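Local coordinates for protein eukaryotic Translation Initiation 4E (Schistosoma mansoni, PDB 3HXI) that binds the 7-methylguanosine cap of messenger RNA and docks a 4E-binding protein, consistent with its role as the cap-recognising factor in translation initiation, at residues Asp118-Gly123 against Trp138-Asn143; Gly84-Asn89 against Ile165-Val170; Phe8-Gln13 against Thr41-Trp46. All coordinates share one frame; numbering follows the deposited sequence.

How the contacts relate
Three contacts of one eIF4E chain reach the same curved antiparallel sheet and show how chemistry follows position. Contacts 1 and 2 are buried neighbours, their centres about 11 Å apart: strand 134-139 of contact 1 pairs with strand 84-89 of contact 2, and Phe167 packs against Ser141 and Asp142. Contact 1 is nested along the chain inside the loop closed by contact 2. Backbone ladders dominate both, with a bulge in contact 1 and aromatic packing in contact 2. Contact 3 lies about 28 Å from contact 2, centre to centre, beyond the chain's middle; partly exposed, it depends on a histidine-carboxylate pair and a helix start beside the bound 4E-BP peptide.

Contact 1 (Asp118-Gly123 against Trp138-Asn143); sequences DRQICG and WLTSDN. With GTG (7-methyl-guanosine-5'-triphosphate-5'-guanosine), chain C.
Gln120 and Ser141 join the two arms of an antiparallel beta hairpin, strands 121-127 and 134-139, at its open end. Gln120 OE1 accepts twice, from Ser141 OG at 2.9 Å and from Ser141 N at 3.1 Å, the two donors arriving from opposite faces of the amide plane. The bend of the glutamine chain at chi2 (-59°) turns the amide back toward the serine. Gln120 O receives Thr140 N at 2.7 Å, with the donor in the carbonyl plane.

Farther along, a classic beta bulge sets Cys122 and Gly123 against Trp138: Trp138 O accepts from Cys122 N at 2.9 Å and weakly from Gly123 N, while Trp138 N returns a bond to Gly123 O. Around this polar ladder, Ile121 CD1 meets Leu139 CD2 at 3.6 Å, and Cys122 SG lies against Thr140 CB. Helix 145-159 packs on Gln120, Leu139 and Ser141.

Trp138 carries the hairpin into the cap pocket. Its indole meets Phe67 edge-to-face and lies nearly parallel to Trp75, and the methyl carbon C7X of the cap sits in plane at the ring's edge, 3.8 Å from Trp138 CZ2.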
loop_
_atom_site.group_PDB
_atom_site.type_symbol
_atom_site.label_atom_id
_atom_site.label_comp_id
_atom_site.label_asym_id
_atom_site.label_seq_id
_atom_site.Cartn_x
_atom_site.Cartn_y
_atom_site.Cartn_z
ATOM N N ASP A 118 2.644 8.581 10.202
ATOM C CA ASP A 118 2.576 9.041 8.817
ATOM C C ASP A 118 3.961 9.121 8.190
ATOM O O ASP A 118 4.147 8.815 6.996
ATOM C CB ASP A 118 1.870 10.393 8.746
ATOM C CG ASP A 118 1.758 10.918 7.334
ATOM O OD1 ASP A 118 0.839 10.505 6.608
ATOM O OD2 ASP A 118 2.602 11.749 6.956
ATOM N N ARG A 119 4.933 9.556 8.997
ATOM C CA ARG A 119 6.327 9.650 8.551
ATOM C C ARG A 119 6.906 8.292 8.131
ATOM O O ARG A 119 7.796 8.239 7.292
ATOM C CB ARG A 119 7.201 10.310 9.629
ATOM C CG ARG A 119 6.832 11.780 9.893
ATOM C CD ARG A 119 7.875 12.505 10.767
ATOM N NE ARG A 119 7.735 12.182 12.189
ATOM C CZ ARG A 119 7.188 13.006 13.085
ATOM N NH1 ARG A 119 7.085 12.648 14.352
ATOM N NH2 ARG A 119 6.739 14.191 12.712
ATOM N N GLN A 120 6.401 7.210 8.722
ATOM C CA GLN A 120 6.909 5.870 8.415
ATOM C C GLN A 120 6.415 5.399 7.058
ATOM O O GLN A 120 7.034 4.530 6.430
ATOM C CB GLN A 120 6.470 4.849 9.479
ATOM C CG GLN A 120 7.324 4.785 10.719
ATOM C CD GLN A 120 8.768 4.451 10.393
ATOM O OE1 GLN A 120 9.082 3.369 9.861
ATOM N NE2 GLN A 120 9.648 5.387 10.683
ATOM N N ILE A 121 5.298 5.967 6.605
ATOM C CA ILE A 121 4.596 5.417 5.434
ATOM C C ILE A 121 5.331 5.716 4.133
ATOM O O ILE A 121 5.646 6.883 3.833
ATOM C CB ILE A 121 3.111 5.913 5.340
ATOM C CG1 ILE A 121 2.295 5.496 6.580
ATOM C CG2 ILE A 121 2.451 5.440 4.012
ATOM C CD1 ILE A 121 2.121 3.987 6.812
ATOM N N CYS A 122 5.582 4.663 3.360
ATOM C CA CYS A 122 6.118 4.817 2.014
ATOM C C CYS A 122 5.044 4.608 0.959
ATOM O O CYS A 122 4.863 5.444 0.078
ATOM C CB CYS A 122 7.257 3.833 1.777
ATOM S SG CYS A 122 8.676 4.155 2.842
ATOM N N GLY A 123 4.326 3.493 1.044
ATOM C CA GLY A 123 3.309 3.199 0.034
ATOM C C GLY A 123 2.554 1.903 0.268
ATOM O O GLY A 123 2.781 1.223 1.276
ATOM N N TRP A 138 4.285 -0.592 2.757
ATOM C CA TRP A 138 5.729 -0.454 2.899
ATOM C C TRP A 138 6.034 0.724 3.817
ATOM O O TRP A 138 5.449 1.807 3.650
ATOM C CB TRP A 138 6.308 -0.172 1.515
ATOM C CG TRP A 138 6.379 -1.377 0.602
ATOM C CD1 TRP A 138 5.522 -2.455 0.551
ATOM C CD2 TRP A 138 7.364 -1.598 -0.406
ATOM N NE1 TRP A 138 5.926 -3.328 -0.445
ATOM C CE2 TRP A 138 7.061 -2.829 -1.034
ATOM C CE3 TRP A 138 8.478 -0.861 -0.851
ATOM C CZ2 TRP A 138 7.848 -3.356 -2.071
ATOM C CZ3 TRP A 138 9.256 -1.382 -1.869
ATOM C CH2 TRP A 138 8.924 -2.615 -2.488
ATOM N N LEU A 139 6.942 0.484 4.765
ATOM C CA LEU A 139 7.326 1.413 5.826
ATOM C C LEU A 139 8.805 1.730 5.685
ATOM O O LEU A 139 9.570 0.913 5.174
ATOM C CB LEU A 139 7.094 0.768 7.199
ATOM C CG LEU A 139 5.654 0.443 7.615
ATOM C CD1 LEU A 139 5.574 0.212 9.126
ATOM C CD2 LEU A 139 4.719 1.590 7.251
ATOM N N THR A 140 9.222 2.897 6.158
ATOM C CA THR A 140 10.594 3.353 5.895
ATOM C C THR A 140 11.684 2.714 6.773
ATOM O O THR A 140 12.864 2.713 6.390
ATOM C CB THR A 140 10.690 4.888 5.956
ATOM O OG1 THR A 140 11.931 5.314 5.379
ATOM C CG2 THR A 140 10.592 5.371 7.387
ATOM N N SER A 141 11.300 2.220 7.948
ATOM C CA SER A 141 12.230 1.518 8.837
ATOM C C SER A 141 11.779 0.082 9.090
ATOM O O SER A 141 10.665 -0.292 8.724
ATOM C CB SER A 141 12.360 2.260 10.166
ATOM O OG SER A 141 11.270 1.927 11.008
ATOM N N ASP A 142 12.644 -0.715 9.721
ATOM C CA ASP A 142 12.278 -2.088 10.113
ATOM C C ASP A 142 12.428 -2.297 11.610
ATOM O O ASP A 142 12.258 -3.406 12.109
ATOM C CB ASP A 142 13.105 -3.131 9.337
ATOM C CG ASP A 142 14.610 -3.052 9.642
ATOM O OD1 ASP A 142 15.414 -3.447 8.777
ATOM O OD2 ASP A 142 14.984 -2.575 10.732
ATOM N N ASN A 143 12.711 -1.219 12.332
ATOM C CA ASN A 143 13.109 -1.331 13.735
ATOM C C ASN A 143 12.537 -0.262 14.664
ATOM O O ASN A 143 12.895 -0.212 15.841
ATOM C CB ASN A 143 14.641 -1.415 13.841
ATOM C CG ASN A 143 15.346 -0.132 13.408
ATOM O OD1 ASN A 143 14.715 0.882 13.036
ATOM N ND2 ASN A 143 16.679 -0.159 13.482
HETATM P PA GTG C . 6.704 -10.658 -5.900
HETATM O O1A GTG C . 5.907 -10.360 -7.141
HETATM O O2A GTG C . 6.564 -9.827 -4.643
HETATM O O3A GTG C . 6.595 -12.196 -5.453
HETATM P PB GTG C . 5.585 -13.326 -5.938
HETATM O O1B GTG C . 4.151 -12.877 -5.803
HETATM O O2B GTG C . 6.044 -14.598 -5.234
HETATM O O3B GTG C . 6.021 -13.467 -7.480
HETATM N N9A GTG C . 11.084 -7.785 -7.034
HETATM C C8A GTG C . 10.009 -7.505 -6.290
HETATM N N7A GTG C . 10.162 -6.273 -5.754
HETATM C C7X GTG C . 9.157 -5.630 -4.872
HETATM C C5A GTG C . 11.339 -5.800 -6.171
HETATM C C6A GTG C . 11.991 -4.587 -5.919
HETATM O O6A GTG C . 11.505 -3.688 -5.194
HETATM N N1A GTG C . 13.212 -4.399 -6.478
HETATM C C2A GTG C . 13.760 -5.365 -7.281
HETATM N N2A GTG C . 14.966 -5.201 -7.852
HETATM N N3A GTG C . 13.122 -6.533 -7.523
HETATM C C4A GTG C . 11.912 -6.750 -6.979
HETATM O O5D GTG C . 8.227 -10.539 -6.321
HETATM C C5D GTG C . 8.713 -11.347 -7.388
HETATM C C4D GTG C . 10.146 -10.966 -7.687
HETATM O O4D GTG C . 10.162 -9.647 -8.213
HETATM C C3D GTG C . 11.041 -10.925 -6.465
HETATM O O3D GTG C . 11.509 -12.226 -6.119
HETATM C C2D GTG C . 12.141 -10.002 -6.931
HETATM O O2D GTG C . 13.077 -10.730 -7.740
HETATM C C1D GTG C . 11.377 -9.016 -7.808
HETATM P PG GTG C . 5.278 -14.312 -8.627
HETATM O O1G GTG C . 3.846 -14.607 -8.311
HETATM O O2G GTG C . 6.201 -15.441 -9.051
HETATM O O5E GTG C . 5.318 -13.220 -9.806
HETATM C C5E GTG C . 4.461 -12.081 -9.758
HETATM C C4E GTG C . 4.620 -11.265 -11.024
HETATM O O4E GTG C . 5.960 -10.768 -11.087
HETATM C C3E GTG C . 4.425 -12.084 -12.287
HETATM O O3E GTG C . 3.958 -11.182 -13.304
HETATM C C2E GTG C . 5.827 -12.538 -12.665
HETATM O O2E GTG C . 5.970 -12.808 -14.070
HETATM C C1E GTG C . 6.627 -11.313 -12.243
HETATM N N9B GTG C . 8.035 -11.519 -11.851
HETATM C C8B GTG C . 8.223 -12.404 -10.725
HETATM N N7B GTG C . 9.673 -12.349 -10.570
HETATM C C5B GTG C . 10.174 -11.484 -11.503
HETATM C C6B GTG C . 11.535 -11.021 -11.824
HETATM O O6B GTG C . 12.488 -11.470 -11.131
HETATM N N1B GTG C . 11.688 -10.148 -12.860
HETATM C C2B GTG C . 10.616 -9.685 -13.590
HETATM N N2B GTG C . 10.785 -8.809 -14.612
HETATM N N3B GTG C . 9.340 -10.070 -13.342
HETATM C C4B GTG C . 9.090 -10.929 -12.333
#

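Contact 2 (Gly84-Asn89 against Ile165-Val170); sequences GRWLIN and IYFQPV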
loop_
_atom_site.group_PDB
_atom_site.type_symbol
_atom_site.label_atom_id
_atom_site.label_comp_id
_atom_site.label_asym_id
_atom_site.label_seq_id
_atom_site.Cartn_x
_atom_site.Cartn_y
_atom_site.Cartn_z
ATOM N N GLY A 84 10.517 -2.105 5.577
ATOM C CA GLY A 84 9.845 -3.389 5.581
ATOM C C GLY A 84 8.382 -3.173 5.298
ATOM O O GLY A 84 7.905 -2.037 5.261
ATOM N N ARG A 85 7.671 -4.272 5.083
ATOM C CA ARG A 85 6.257 -4.198 4.742
ATOM C C ARG A 85 5.383 -4.960 5.720
ATOM O O ARG A 85 5.773 -6.026 6.204
ATOM C CB ARG A 85 6.012 -4.719 3.308
ATOM C CG ARG A 85 6.102 -6.236 3.193
ATOM C CD ARG A 85 5.939 -6.709 1.774
ATOM N NE ARG A 85 6.057 -8.155 1.730
ATOM C CZ ARG A 85 5.789 -8.918 0.679
ATOM N NH1 ARG A 85 5.924 -10.243 0.787
ATOM N NH2 ARG A 85 5.386 -8.376 -0.464
ATOM N N TRP A 86 4.208 -4.396 6.016
ATOM C CA TRP A 86 3.120 -5.183 6.592
ATOM C C TRP A 86 2.500 -5.968 5.451
ATOM O O TRP A 86 2.067 -5.367 4.474
ATOM C CB TRP A 86 2.072 -4.294 7.274
ATOM C CG TRP A 86 2.467 -3.915 8.707
ATOM C CD1 TRP A 86 2.768 -2.666 9.174
ATOM C CD2 TRP A 86 2.626 -4.810 9.821
ATOM N NE1 TRP A 86 3.080 -2.720 10.539
ATOM C CE2 TRP A 86 2.999 -4.028 10.945
ATOM C CE3 TRP A 86 2.451 -6.200 9.990
ATOM C CZ2 TRP A 86 3.210 -4.590 12.214
ATOM C CZ3 TRP A 86 2.671 -6.749 11.228
ATOM C CH2 TRP A 86 3.052 -5.941 12.334
ATOM N N LEU A 87 2.486 -7.301 5.572
ATOM C CA LEU A 87 1.934 -8.179 4.543
ATOM C C LEU A 87 0.581 -8.749 4.956
ATOM O O LEU A 87 0.424 -9.301 6.054
ATOM C CB LEU A 87 2.926 -9.305 4.213
ATOM C CG LEU A 87 2.360 -10.364 3.252
ATOM C CD1 LEU A 87 2.316 -9.833 1.838
ATOM C CD2 LEU A 87 3.192 -11.616 3.351
ATOM N N ILE A 88 -0.395 -8.603 4.059
ATOM C CA ILE A 88 -1.768 -9.046 4.324
ATOM C C ILE A 88 -2.110 -10.134 3.315
ATOM O O ILE A 88 -2.080 -9.882 2.111
ATOM C CB ILE A 88 -2.788 -7.901 4.120
ATOM C CG1 ILE A 88 -2.543 -6.746 5.103
ATOM C CG2 ILE A 88 -4.249 -8.433 4.280
ATOM C CD1 ILE A 88 -3.006 -5.399 4.551
ATOM N N ASN A 89 -2.412 -11.339 3.807
ATOM C CA ASN A 89 -2.809 -12.430 2.944
ATOM C C ASN A 89 -4.311 -12.449 2.822
ATOM O O ASN A 89 -5.034 -12.672 3.806
ATOM C CB ASN A 89 -2.300 -13.766 3.470
ATOM C CG ASN A 89 -0.789 -13.870 3.420
ATOM O OD1 ASN A 89 -0.160 -13.452 2.449
ATOM N ND2 ASN A 89 -0.202 -14.425 4.466
ATOM N N ILE A 165 -1.347 -10.595 10.433
ATOM C CA ILE A 165 -0.514 -9.867 9.463
ATOM C C ILE A 165 0.957 -9.873 9.897
ATOM O O ILE A 165 1.243 -9.907 11.086
ATOM C CB ILE A 165 -1.022 -8.428 9.207
ATOM C CG1 ILE A 165 -1.001 -7.556 10.477
ATOM C CG2 ILE A 165 -2.426 -8.457 8.580
ATOM C CD1 ILE A 165 -1.226 -6.059 10.183
ATOM N N TYR A 166 1.859 -9.797 8.920
ATOM C CA TYR A 166 3.286 -10.065 9.100
ATOM C C TYR A 166 4.143 -8.883 8.667
ATOM O O TYR A 166 3.955 -8.341 7.568
ATOM C CB TYR A 166 3.692 -11.294 8.281
ATOM C CG TYR A 166 2.874 -12.534 8.622
ATOM C CD1 TYR A 166 3.172 -13.305 9.760
ATOM C CD2 TYR A 166 1.786 -12.917 7.822
ATOM C CE1 TYR A 166 2.413 -14.443 10.078
ATOM C CE2 TYR A 166 1.024 -14.048 8.134
ATOM C CZ TYR A 166 1.341 -14.797 9.260
ATOM O OH TYR A 166 0.585 -15.903 9.548
ATOM N N PHE A 167 5.083 -8.476 9.524
ATOM C CA PHE A 167 6.023 -7.409 9.146
ATOM C C PHE A 167 7.374 -7.990 8.712
ATOM O O PHE A 167 8.087 -8.609 9.512
ATOM C CB PHE A 167 6.232 -6.378 10.268
ATOM C CG PHE A 167 7.070 -5.206 9.837
ATOM C CD1 PHE A 167 6.498 -4.177 9.090
ATOM C CD2 PHE A 167 8.417 -5.151 10.123
ATOM C CE1 PHE A 167 7.265 -3.099 8.634
ATOM C CE2 PHE A 167 9.186 -4.069 9.687
ATOM C CZ PHE A 167 8.599 -3.047 8.926
ATOM N N GLN A 168 7.707 -7.763 7.445
ATOM C CA GLN A 168 8.856 -8.390 6.789
ATOM C C GLN A 168 9.799 -7.310 6.312
ATOM O O GLN A 168 9.461 -6.541 5.409
ATOM C CB GLN A 168 8.402 -9.247 5.598
ATOM C CG GLN A 168 7.348 -10.235 5.975
ATOM C CD GLN A 168 6.767 -10.969 4.789
ATOM O OE1 GLN A 168 6.848 -10.507 3.637
ATOM N NE2 GLN A 168 6.182 -12.136 5.065
ATOM N N PRO A 169 10.994 -7.243 6.928
ATOM C CA PRO A 169 12.004 -6.314 6.485
ATOM C C PRO A 169 12.380 -6.615 5.048
ATOM O O PRO A 169 12.246 -7.765 4.593
ATOM C CB PRO A 169 13.190 -6.611 7.420
ATOM C CG PRO A 169 12.568 -7.212 8.634
ATOM C CD PRO A 169 11.461 -8.061 8.057
ATOM N N VAL A 170 12.825 -5.581 4.341
ATOM C CA VAL A 170 13.297 -5.707 2.955
ATOM C C VAL A 170 14.321 -6.844 2.781
ATOM O O VAL A 170 14.255 -7.611 1.831
ATOM C CB VAL A 170 13.845 -4.349 2.416
ATOM C CG1 VAL A 170 14.500 -4.536 1.062
ATOM C CG2 VAL A 170 12.706 -3.338 2.292
#
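Arg85 and Gln168 face each other as a hydrogen-bonded pair of antiparallel strands 84-89 and 166-169, linked both by backbone and by side chain. Beyond the paired backbone bonds, the extended arginine runs alongside the glutamine, and its NE and NH1 both donate to Gln168 OE1, at 3.1 and 3.0 Å. That oxygen lies in the guanidinium plane, at its edge, while Leu87 CD1 sits over one guanidinium face. Leu87 and Tyr166 form the next hydrogen-bonded pair, Leu87 N reaching Tyr166 O at 2.7 Å.

The side of the sheet bearing Trp86 and Phe167 is apolar and packed on helix 145-159. Phe167 CB stands 3.6 Å from the centroid of the Trp86 six-membered ring in a CH-pi contact, and Ile165 CD1 covers the opposite face. The phenyl edge turns toward the five-membered ring in an edge-to-face pair with planes 63° apart. Phe167 CE1 also lies 3.5 Å from Gly84 C, packing close against the glycine backbone.

A second shell holds both groups. Trp86 NE1 bonds to Ile148 O, and Gln168 NE2 bonds to Thr184 O. With its amide thus oriented, Gln168 presents a carbonyl oxygen to the guanidinium. Because this acceptor is neutral, it does not offset the guanidinium charge, and the side chain, its nearest atom about 5 Å from the bound cap analogue, probably adds to the positive field there.

Contact 3 (Phe8-Gln13 against Thr41-Trp46); sequences FPHPLQ and TIEDFW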
loop_
_atom_site.group_PDB
_atom_site.type_symbol
_atom_site.label_atom_id
_atom_site.label_comp_id
_atom_site.label_asym_id
_atom_site.label_seq_id
_atom_site.Cartn_x
_atom_site.Cartn_y
_atom_site.Cartn_z
ATOM N N PHE A 8 -13.302 24.050 -4.706
ATOM C CA PHE A 8 -11.846 24.088 -4.672
ATOM C C PHE A 8 -11.385 22.723 -4.168
ATOM O O PHE A 8 -11.954 22.204 -3.209
ATOM C CB PHE A 8 -11.379 25.190 -3.733
ATOM C CG PHE A 8 -9.908 25.463 -3.780
ATOM C CD1 PHE A 8 -9.076 25.001 -2.761
ATOM C CD2 PHE A 8 -9.348 26.208 -4.825
ATOM C CE1 PHE A 8 -7.708 25.264 -2.769
ATOM C CE2 PHE A 8 -7.972 26.472 -4.845
ATOM C CZ PHE A 8 -7.155 25.998 -3.812
ATOM N N PRO A 9 -10.377 22.124 -4.829
ATOM C CA PRO A 9 -9.940 20.782 -4.442
ATOM C C PRO A 9 -9.392 20.713 -3.004
ATOM O O PRO A 9 -8.845 21.691 -2.504
ATOM C CB PRO A 9 -8.853 20.456 -5.472
ATOM C CG PRO A 9 -9.134 21.368 -6.636
ATOM C CD PRO A 9 -9.612 22.638 -5.983
ATOM N N HIS A 10 -9.540 19.559 -2.359
ATOM C CA HIS A 10 -9.068 19.357 -0.988
ATOM C C HIS A 10 -7.644 18.807 -1.041
ATOM O O HIS A 10 -7.438 17.721 -1.556
ATOM C CB HIS A 10 -9.973 18.372 -0.253
ATOM C CG HIS A 10 -11.388 18.846 -0.077
ATOM N ND1 HIS A 10 -12.326 18.802 -1.089
ATOM C CD2 HIS A 10 -12.029 19.335 1.008
ATOM C CE1 HIS A 10 -13.484 19.242 -0.629
ATOM N NE2 HIS A 10 -13.327 19.581 0.637
ATOM N N PRO A 11 -6.655 19.571 -0.548
ATOM C CA PRO A 11 -5.282 19.097 -0.679
ATOM C C PRO A 11 -4.976 17.971 0.293
ATOM O O PRO A 11 -5.485 17.944 1.415
ATOM C CB PRO A 11 -4.449 20.340 -0.330
ATOM C CG PRO A 11 -5.337 21.124 0.581
ATOM C CD PRO A 11 -6.730 20.896 0.099
ATOM N N LEU A 12 -4.153 17.035 -0.150
ATOM C CA LEU A 12 -3.710 15.962 0.732
ATOM C C LEU A 12 -2.429 16.339 1.464
ATOM O O LEU A 12 -1.649 17.176 0.991
ATOM C CB LEU A 12 -3.461 14.692 -0.077
ATOM C CG LEU A 12 -4.596 14.161 -0.942
ATOM C CD1 LEU A 12 -4.057 12.984 -1.726
ATOM C CD2 LEU A 12 -5.759 13.725 -0.094
ATOM N N GLN A 13 -2.227 15.698 2.614
ATOM C CA GLN A 13 -0.953 15.737 3.347
ATOM C C GLN A 13 0.238 15.467 2.442
ATOM O O GLN A 13 1.262 16.155 2.550
ATOM C CB GLN A 13 -0.953 14.740 4.515
ATOM C CG GLN A 13 0.403 14.649 5.241
ATOM C CD GLN A 13 0.811 15.980 5.873
ATOM O OE1 GLN A 13 -0.033 16.832 6.163
ATOM N NE2 GLN A 13 2.107 16.159 6.084
ATOM N N THR A 41 -4.760 15.731 -4.349
ATOM C CA THR A 41 -6.062 16.186 -3.849
ATOM C C THR A 41 -6.968 14.972 -3.679
ATOM O O THR A 41 -6.780 13.950 -4.372
ATOM C CB THR A 41 -6.739 17.204 -4.834
ATOM O OG1 THR A 41 -7.162 16.532 -6.043
ATOM C CG2 THR A 41 -5.764 18.363 -5.195
ATOM N N ILE A 42 -7.953 15.070 -2.789
ATOM C CA ILE A 42 -8.979 14.016 -2.662
ATOM C C ILE A 42 -9.632 13.769 -4.013
ATOM O O ILE A 42 -9.881 12.615 -4.401
ATOM C CB ILE A 42 -10.117 14.414 -1.680
ATOM C CG1 ILE A 42 -9.569 14.596 -0.263
ATOM C CG2 ILE A 42 -11.279 13.379 -1.731
ATOM C CD1 ILE A 42 -10.596 15.130 0.739
ATOM N N GLU A 43 -9.933 14.858 -4.726
ATOM C CA GLU A 43 -10.644 14.754 -5.993
ATOM C C GLU A 43 -9.876 13.935 -7.035
ATOM O O GLU A 43 -10.460 13.100 -7.753
ATOM C CB GLU A 43 -10.969 16.147 -6.536
ATOM C CG GLU A 43 -12.042 16.902 -5.744
ATOM C CD GLU A 43 -11.611 17.444 -4.369
ATOM O OE1 GLU A 43 -10.406 17.520 -4.047
ATOM O OE2 GLU A 43 -12.519 17.805 -3.592
ATOM N N ASP A 44 -8.571 14.166 -7.107
ATOM C CA ASP A 44 -7.724 13.480 -8.074
ATOM C C ASP A 44 -7.409 12.052 -7.621
ATOM O O ASP A 44 -7.248 11.173 -8.456
ATOM C CB ASP A 44 -6.443 14.275 -8.320
ATOM C CG ASP A 44 -6.660 15.453 -9.252
ATOM O OD1 ASP A 44 -7.745 15.537 -9.855
ATOM O OD2 ASP A 44 -5.730 16.273 -9.399
ATOM N N PHE A 45 -7.319 11.834 -6.315
ATOM C CA PHE A 45 -7.253 10.467 -5.765
ATOM C C PHE A 45 -8.404 9.586 -6.299
ATOM O O PHE A 45 -8.177 8.517 -6.890
ATOM C CB PHE A 45 -7.312 10.506 -4.229
ATOM C CG PHE A 45 -7.618 9.175 -3.609
ATOM C CD1 PHE A 45 -6.756 8.096 -3.791
ATOM C CD2 PHE A 45 -8.790 8.989 -2.878
ATOM C CE1 PHE A 45 -7.037 6.851 -3.232
ATOM C CE2 PHE A 45 -9.083 7.744 -2.301
ATOM C CZ PHE A 45 -8.204 6.674 -2.482
ATOM N N TRP A 46 -9.641 10.037 -6.097
ATOM C CA TRP A 46 -10.793 9.273 -6.553
ATOM C C TRP A 46 -10.848 9.124 -8.082
ATOM O O TRP A 46 -11.313 8.097 -8.579
ATOM C CB TRP A 46 -12.106 9.843 -6.017
ATOM C CG TRP A 46 -12.360 9.597 -4.535
ATOM C CD1 TRP A 46 -12.655 10.538 -3.581
ATOM C CD2 TRP A 46 -12.365 8.334 -3.859
ATOM N NE1 TRP A 46 -12.827 9.937 -2.352
ATOM C CE2 TRP A 46 -12.669 8.585 -2.497
ATOM C CE3 TRP A 46 -12.135 7.011 -4.266
ATOM C CZ2 TRP A 46 -12.757 7.558 -1.547
ATOM C CZ3 TRP A 46 -12.229 5.985 -3.313
ATOM C CH2 TRP A 46 -12.522 6.272 -1.971
#
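His10 and Glu43 make a two-point junction between the N-terminal arm and the first turn of helix 42-50. Glu43 OE2 uses its syn lone pair to accept from His10 ND1 at 2.7 Å, and Glu43 OE1 takes His10 N at 2.8 Å. Ring and carboxylate are nearly coplanar, 13° apart; the bend of the glutamate at chi2 (73°) brings both oxygens back to the one residue.

The inner, close-fitting part lies beside these bonds. His10 O accepts from Ile42 N at 3.0 Å, Ile42 CD1 presses on His10 CB at 3.4 Å, and Leu12 lays CD2 against Ile42 CG1 at 3.9 Å. Leu12 also reaches Ile108 of helix 96-108, joining this corner to the helical side of the fold. Thr41 is the N-cap: its OG1, turned between the backbone N and carbonyl carbon (chi1 70°), receives Asp44 N.

The outer part is looser and more exposed. Pro9 CB meets Thr41 CG2 at 3.7 Å, whereas Phe8 has its side chain directed away from the helix. The bound 4E-BP peptide lies alongside: an aromatic side chain of the peptide bonds to Pro11 O and meets the His10 ring edge-to-face.

The bond from ND1 to Glu43 OE2, in the ring plane, limits the imidazole's rotation, while OE1 holds the backbone N-H. The carboxylate would probably also favour a protonated histidine and steady the ring facing the peptide.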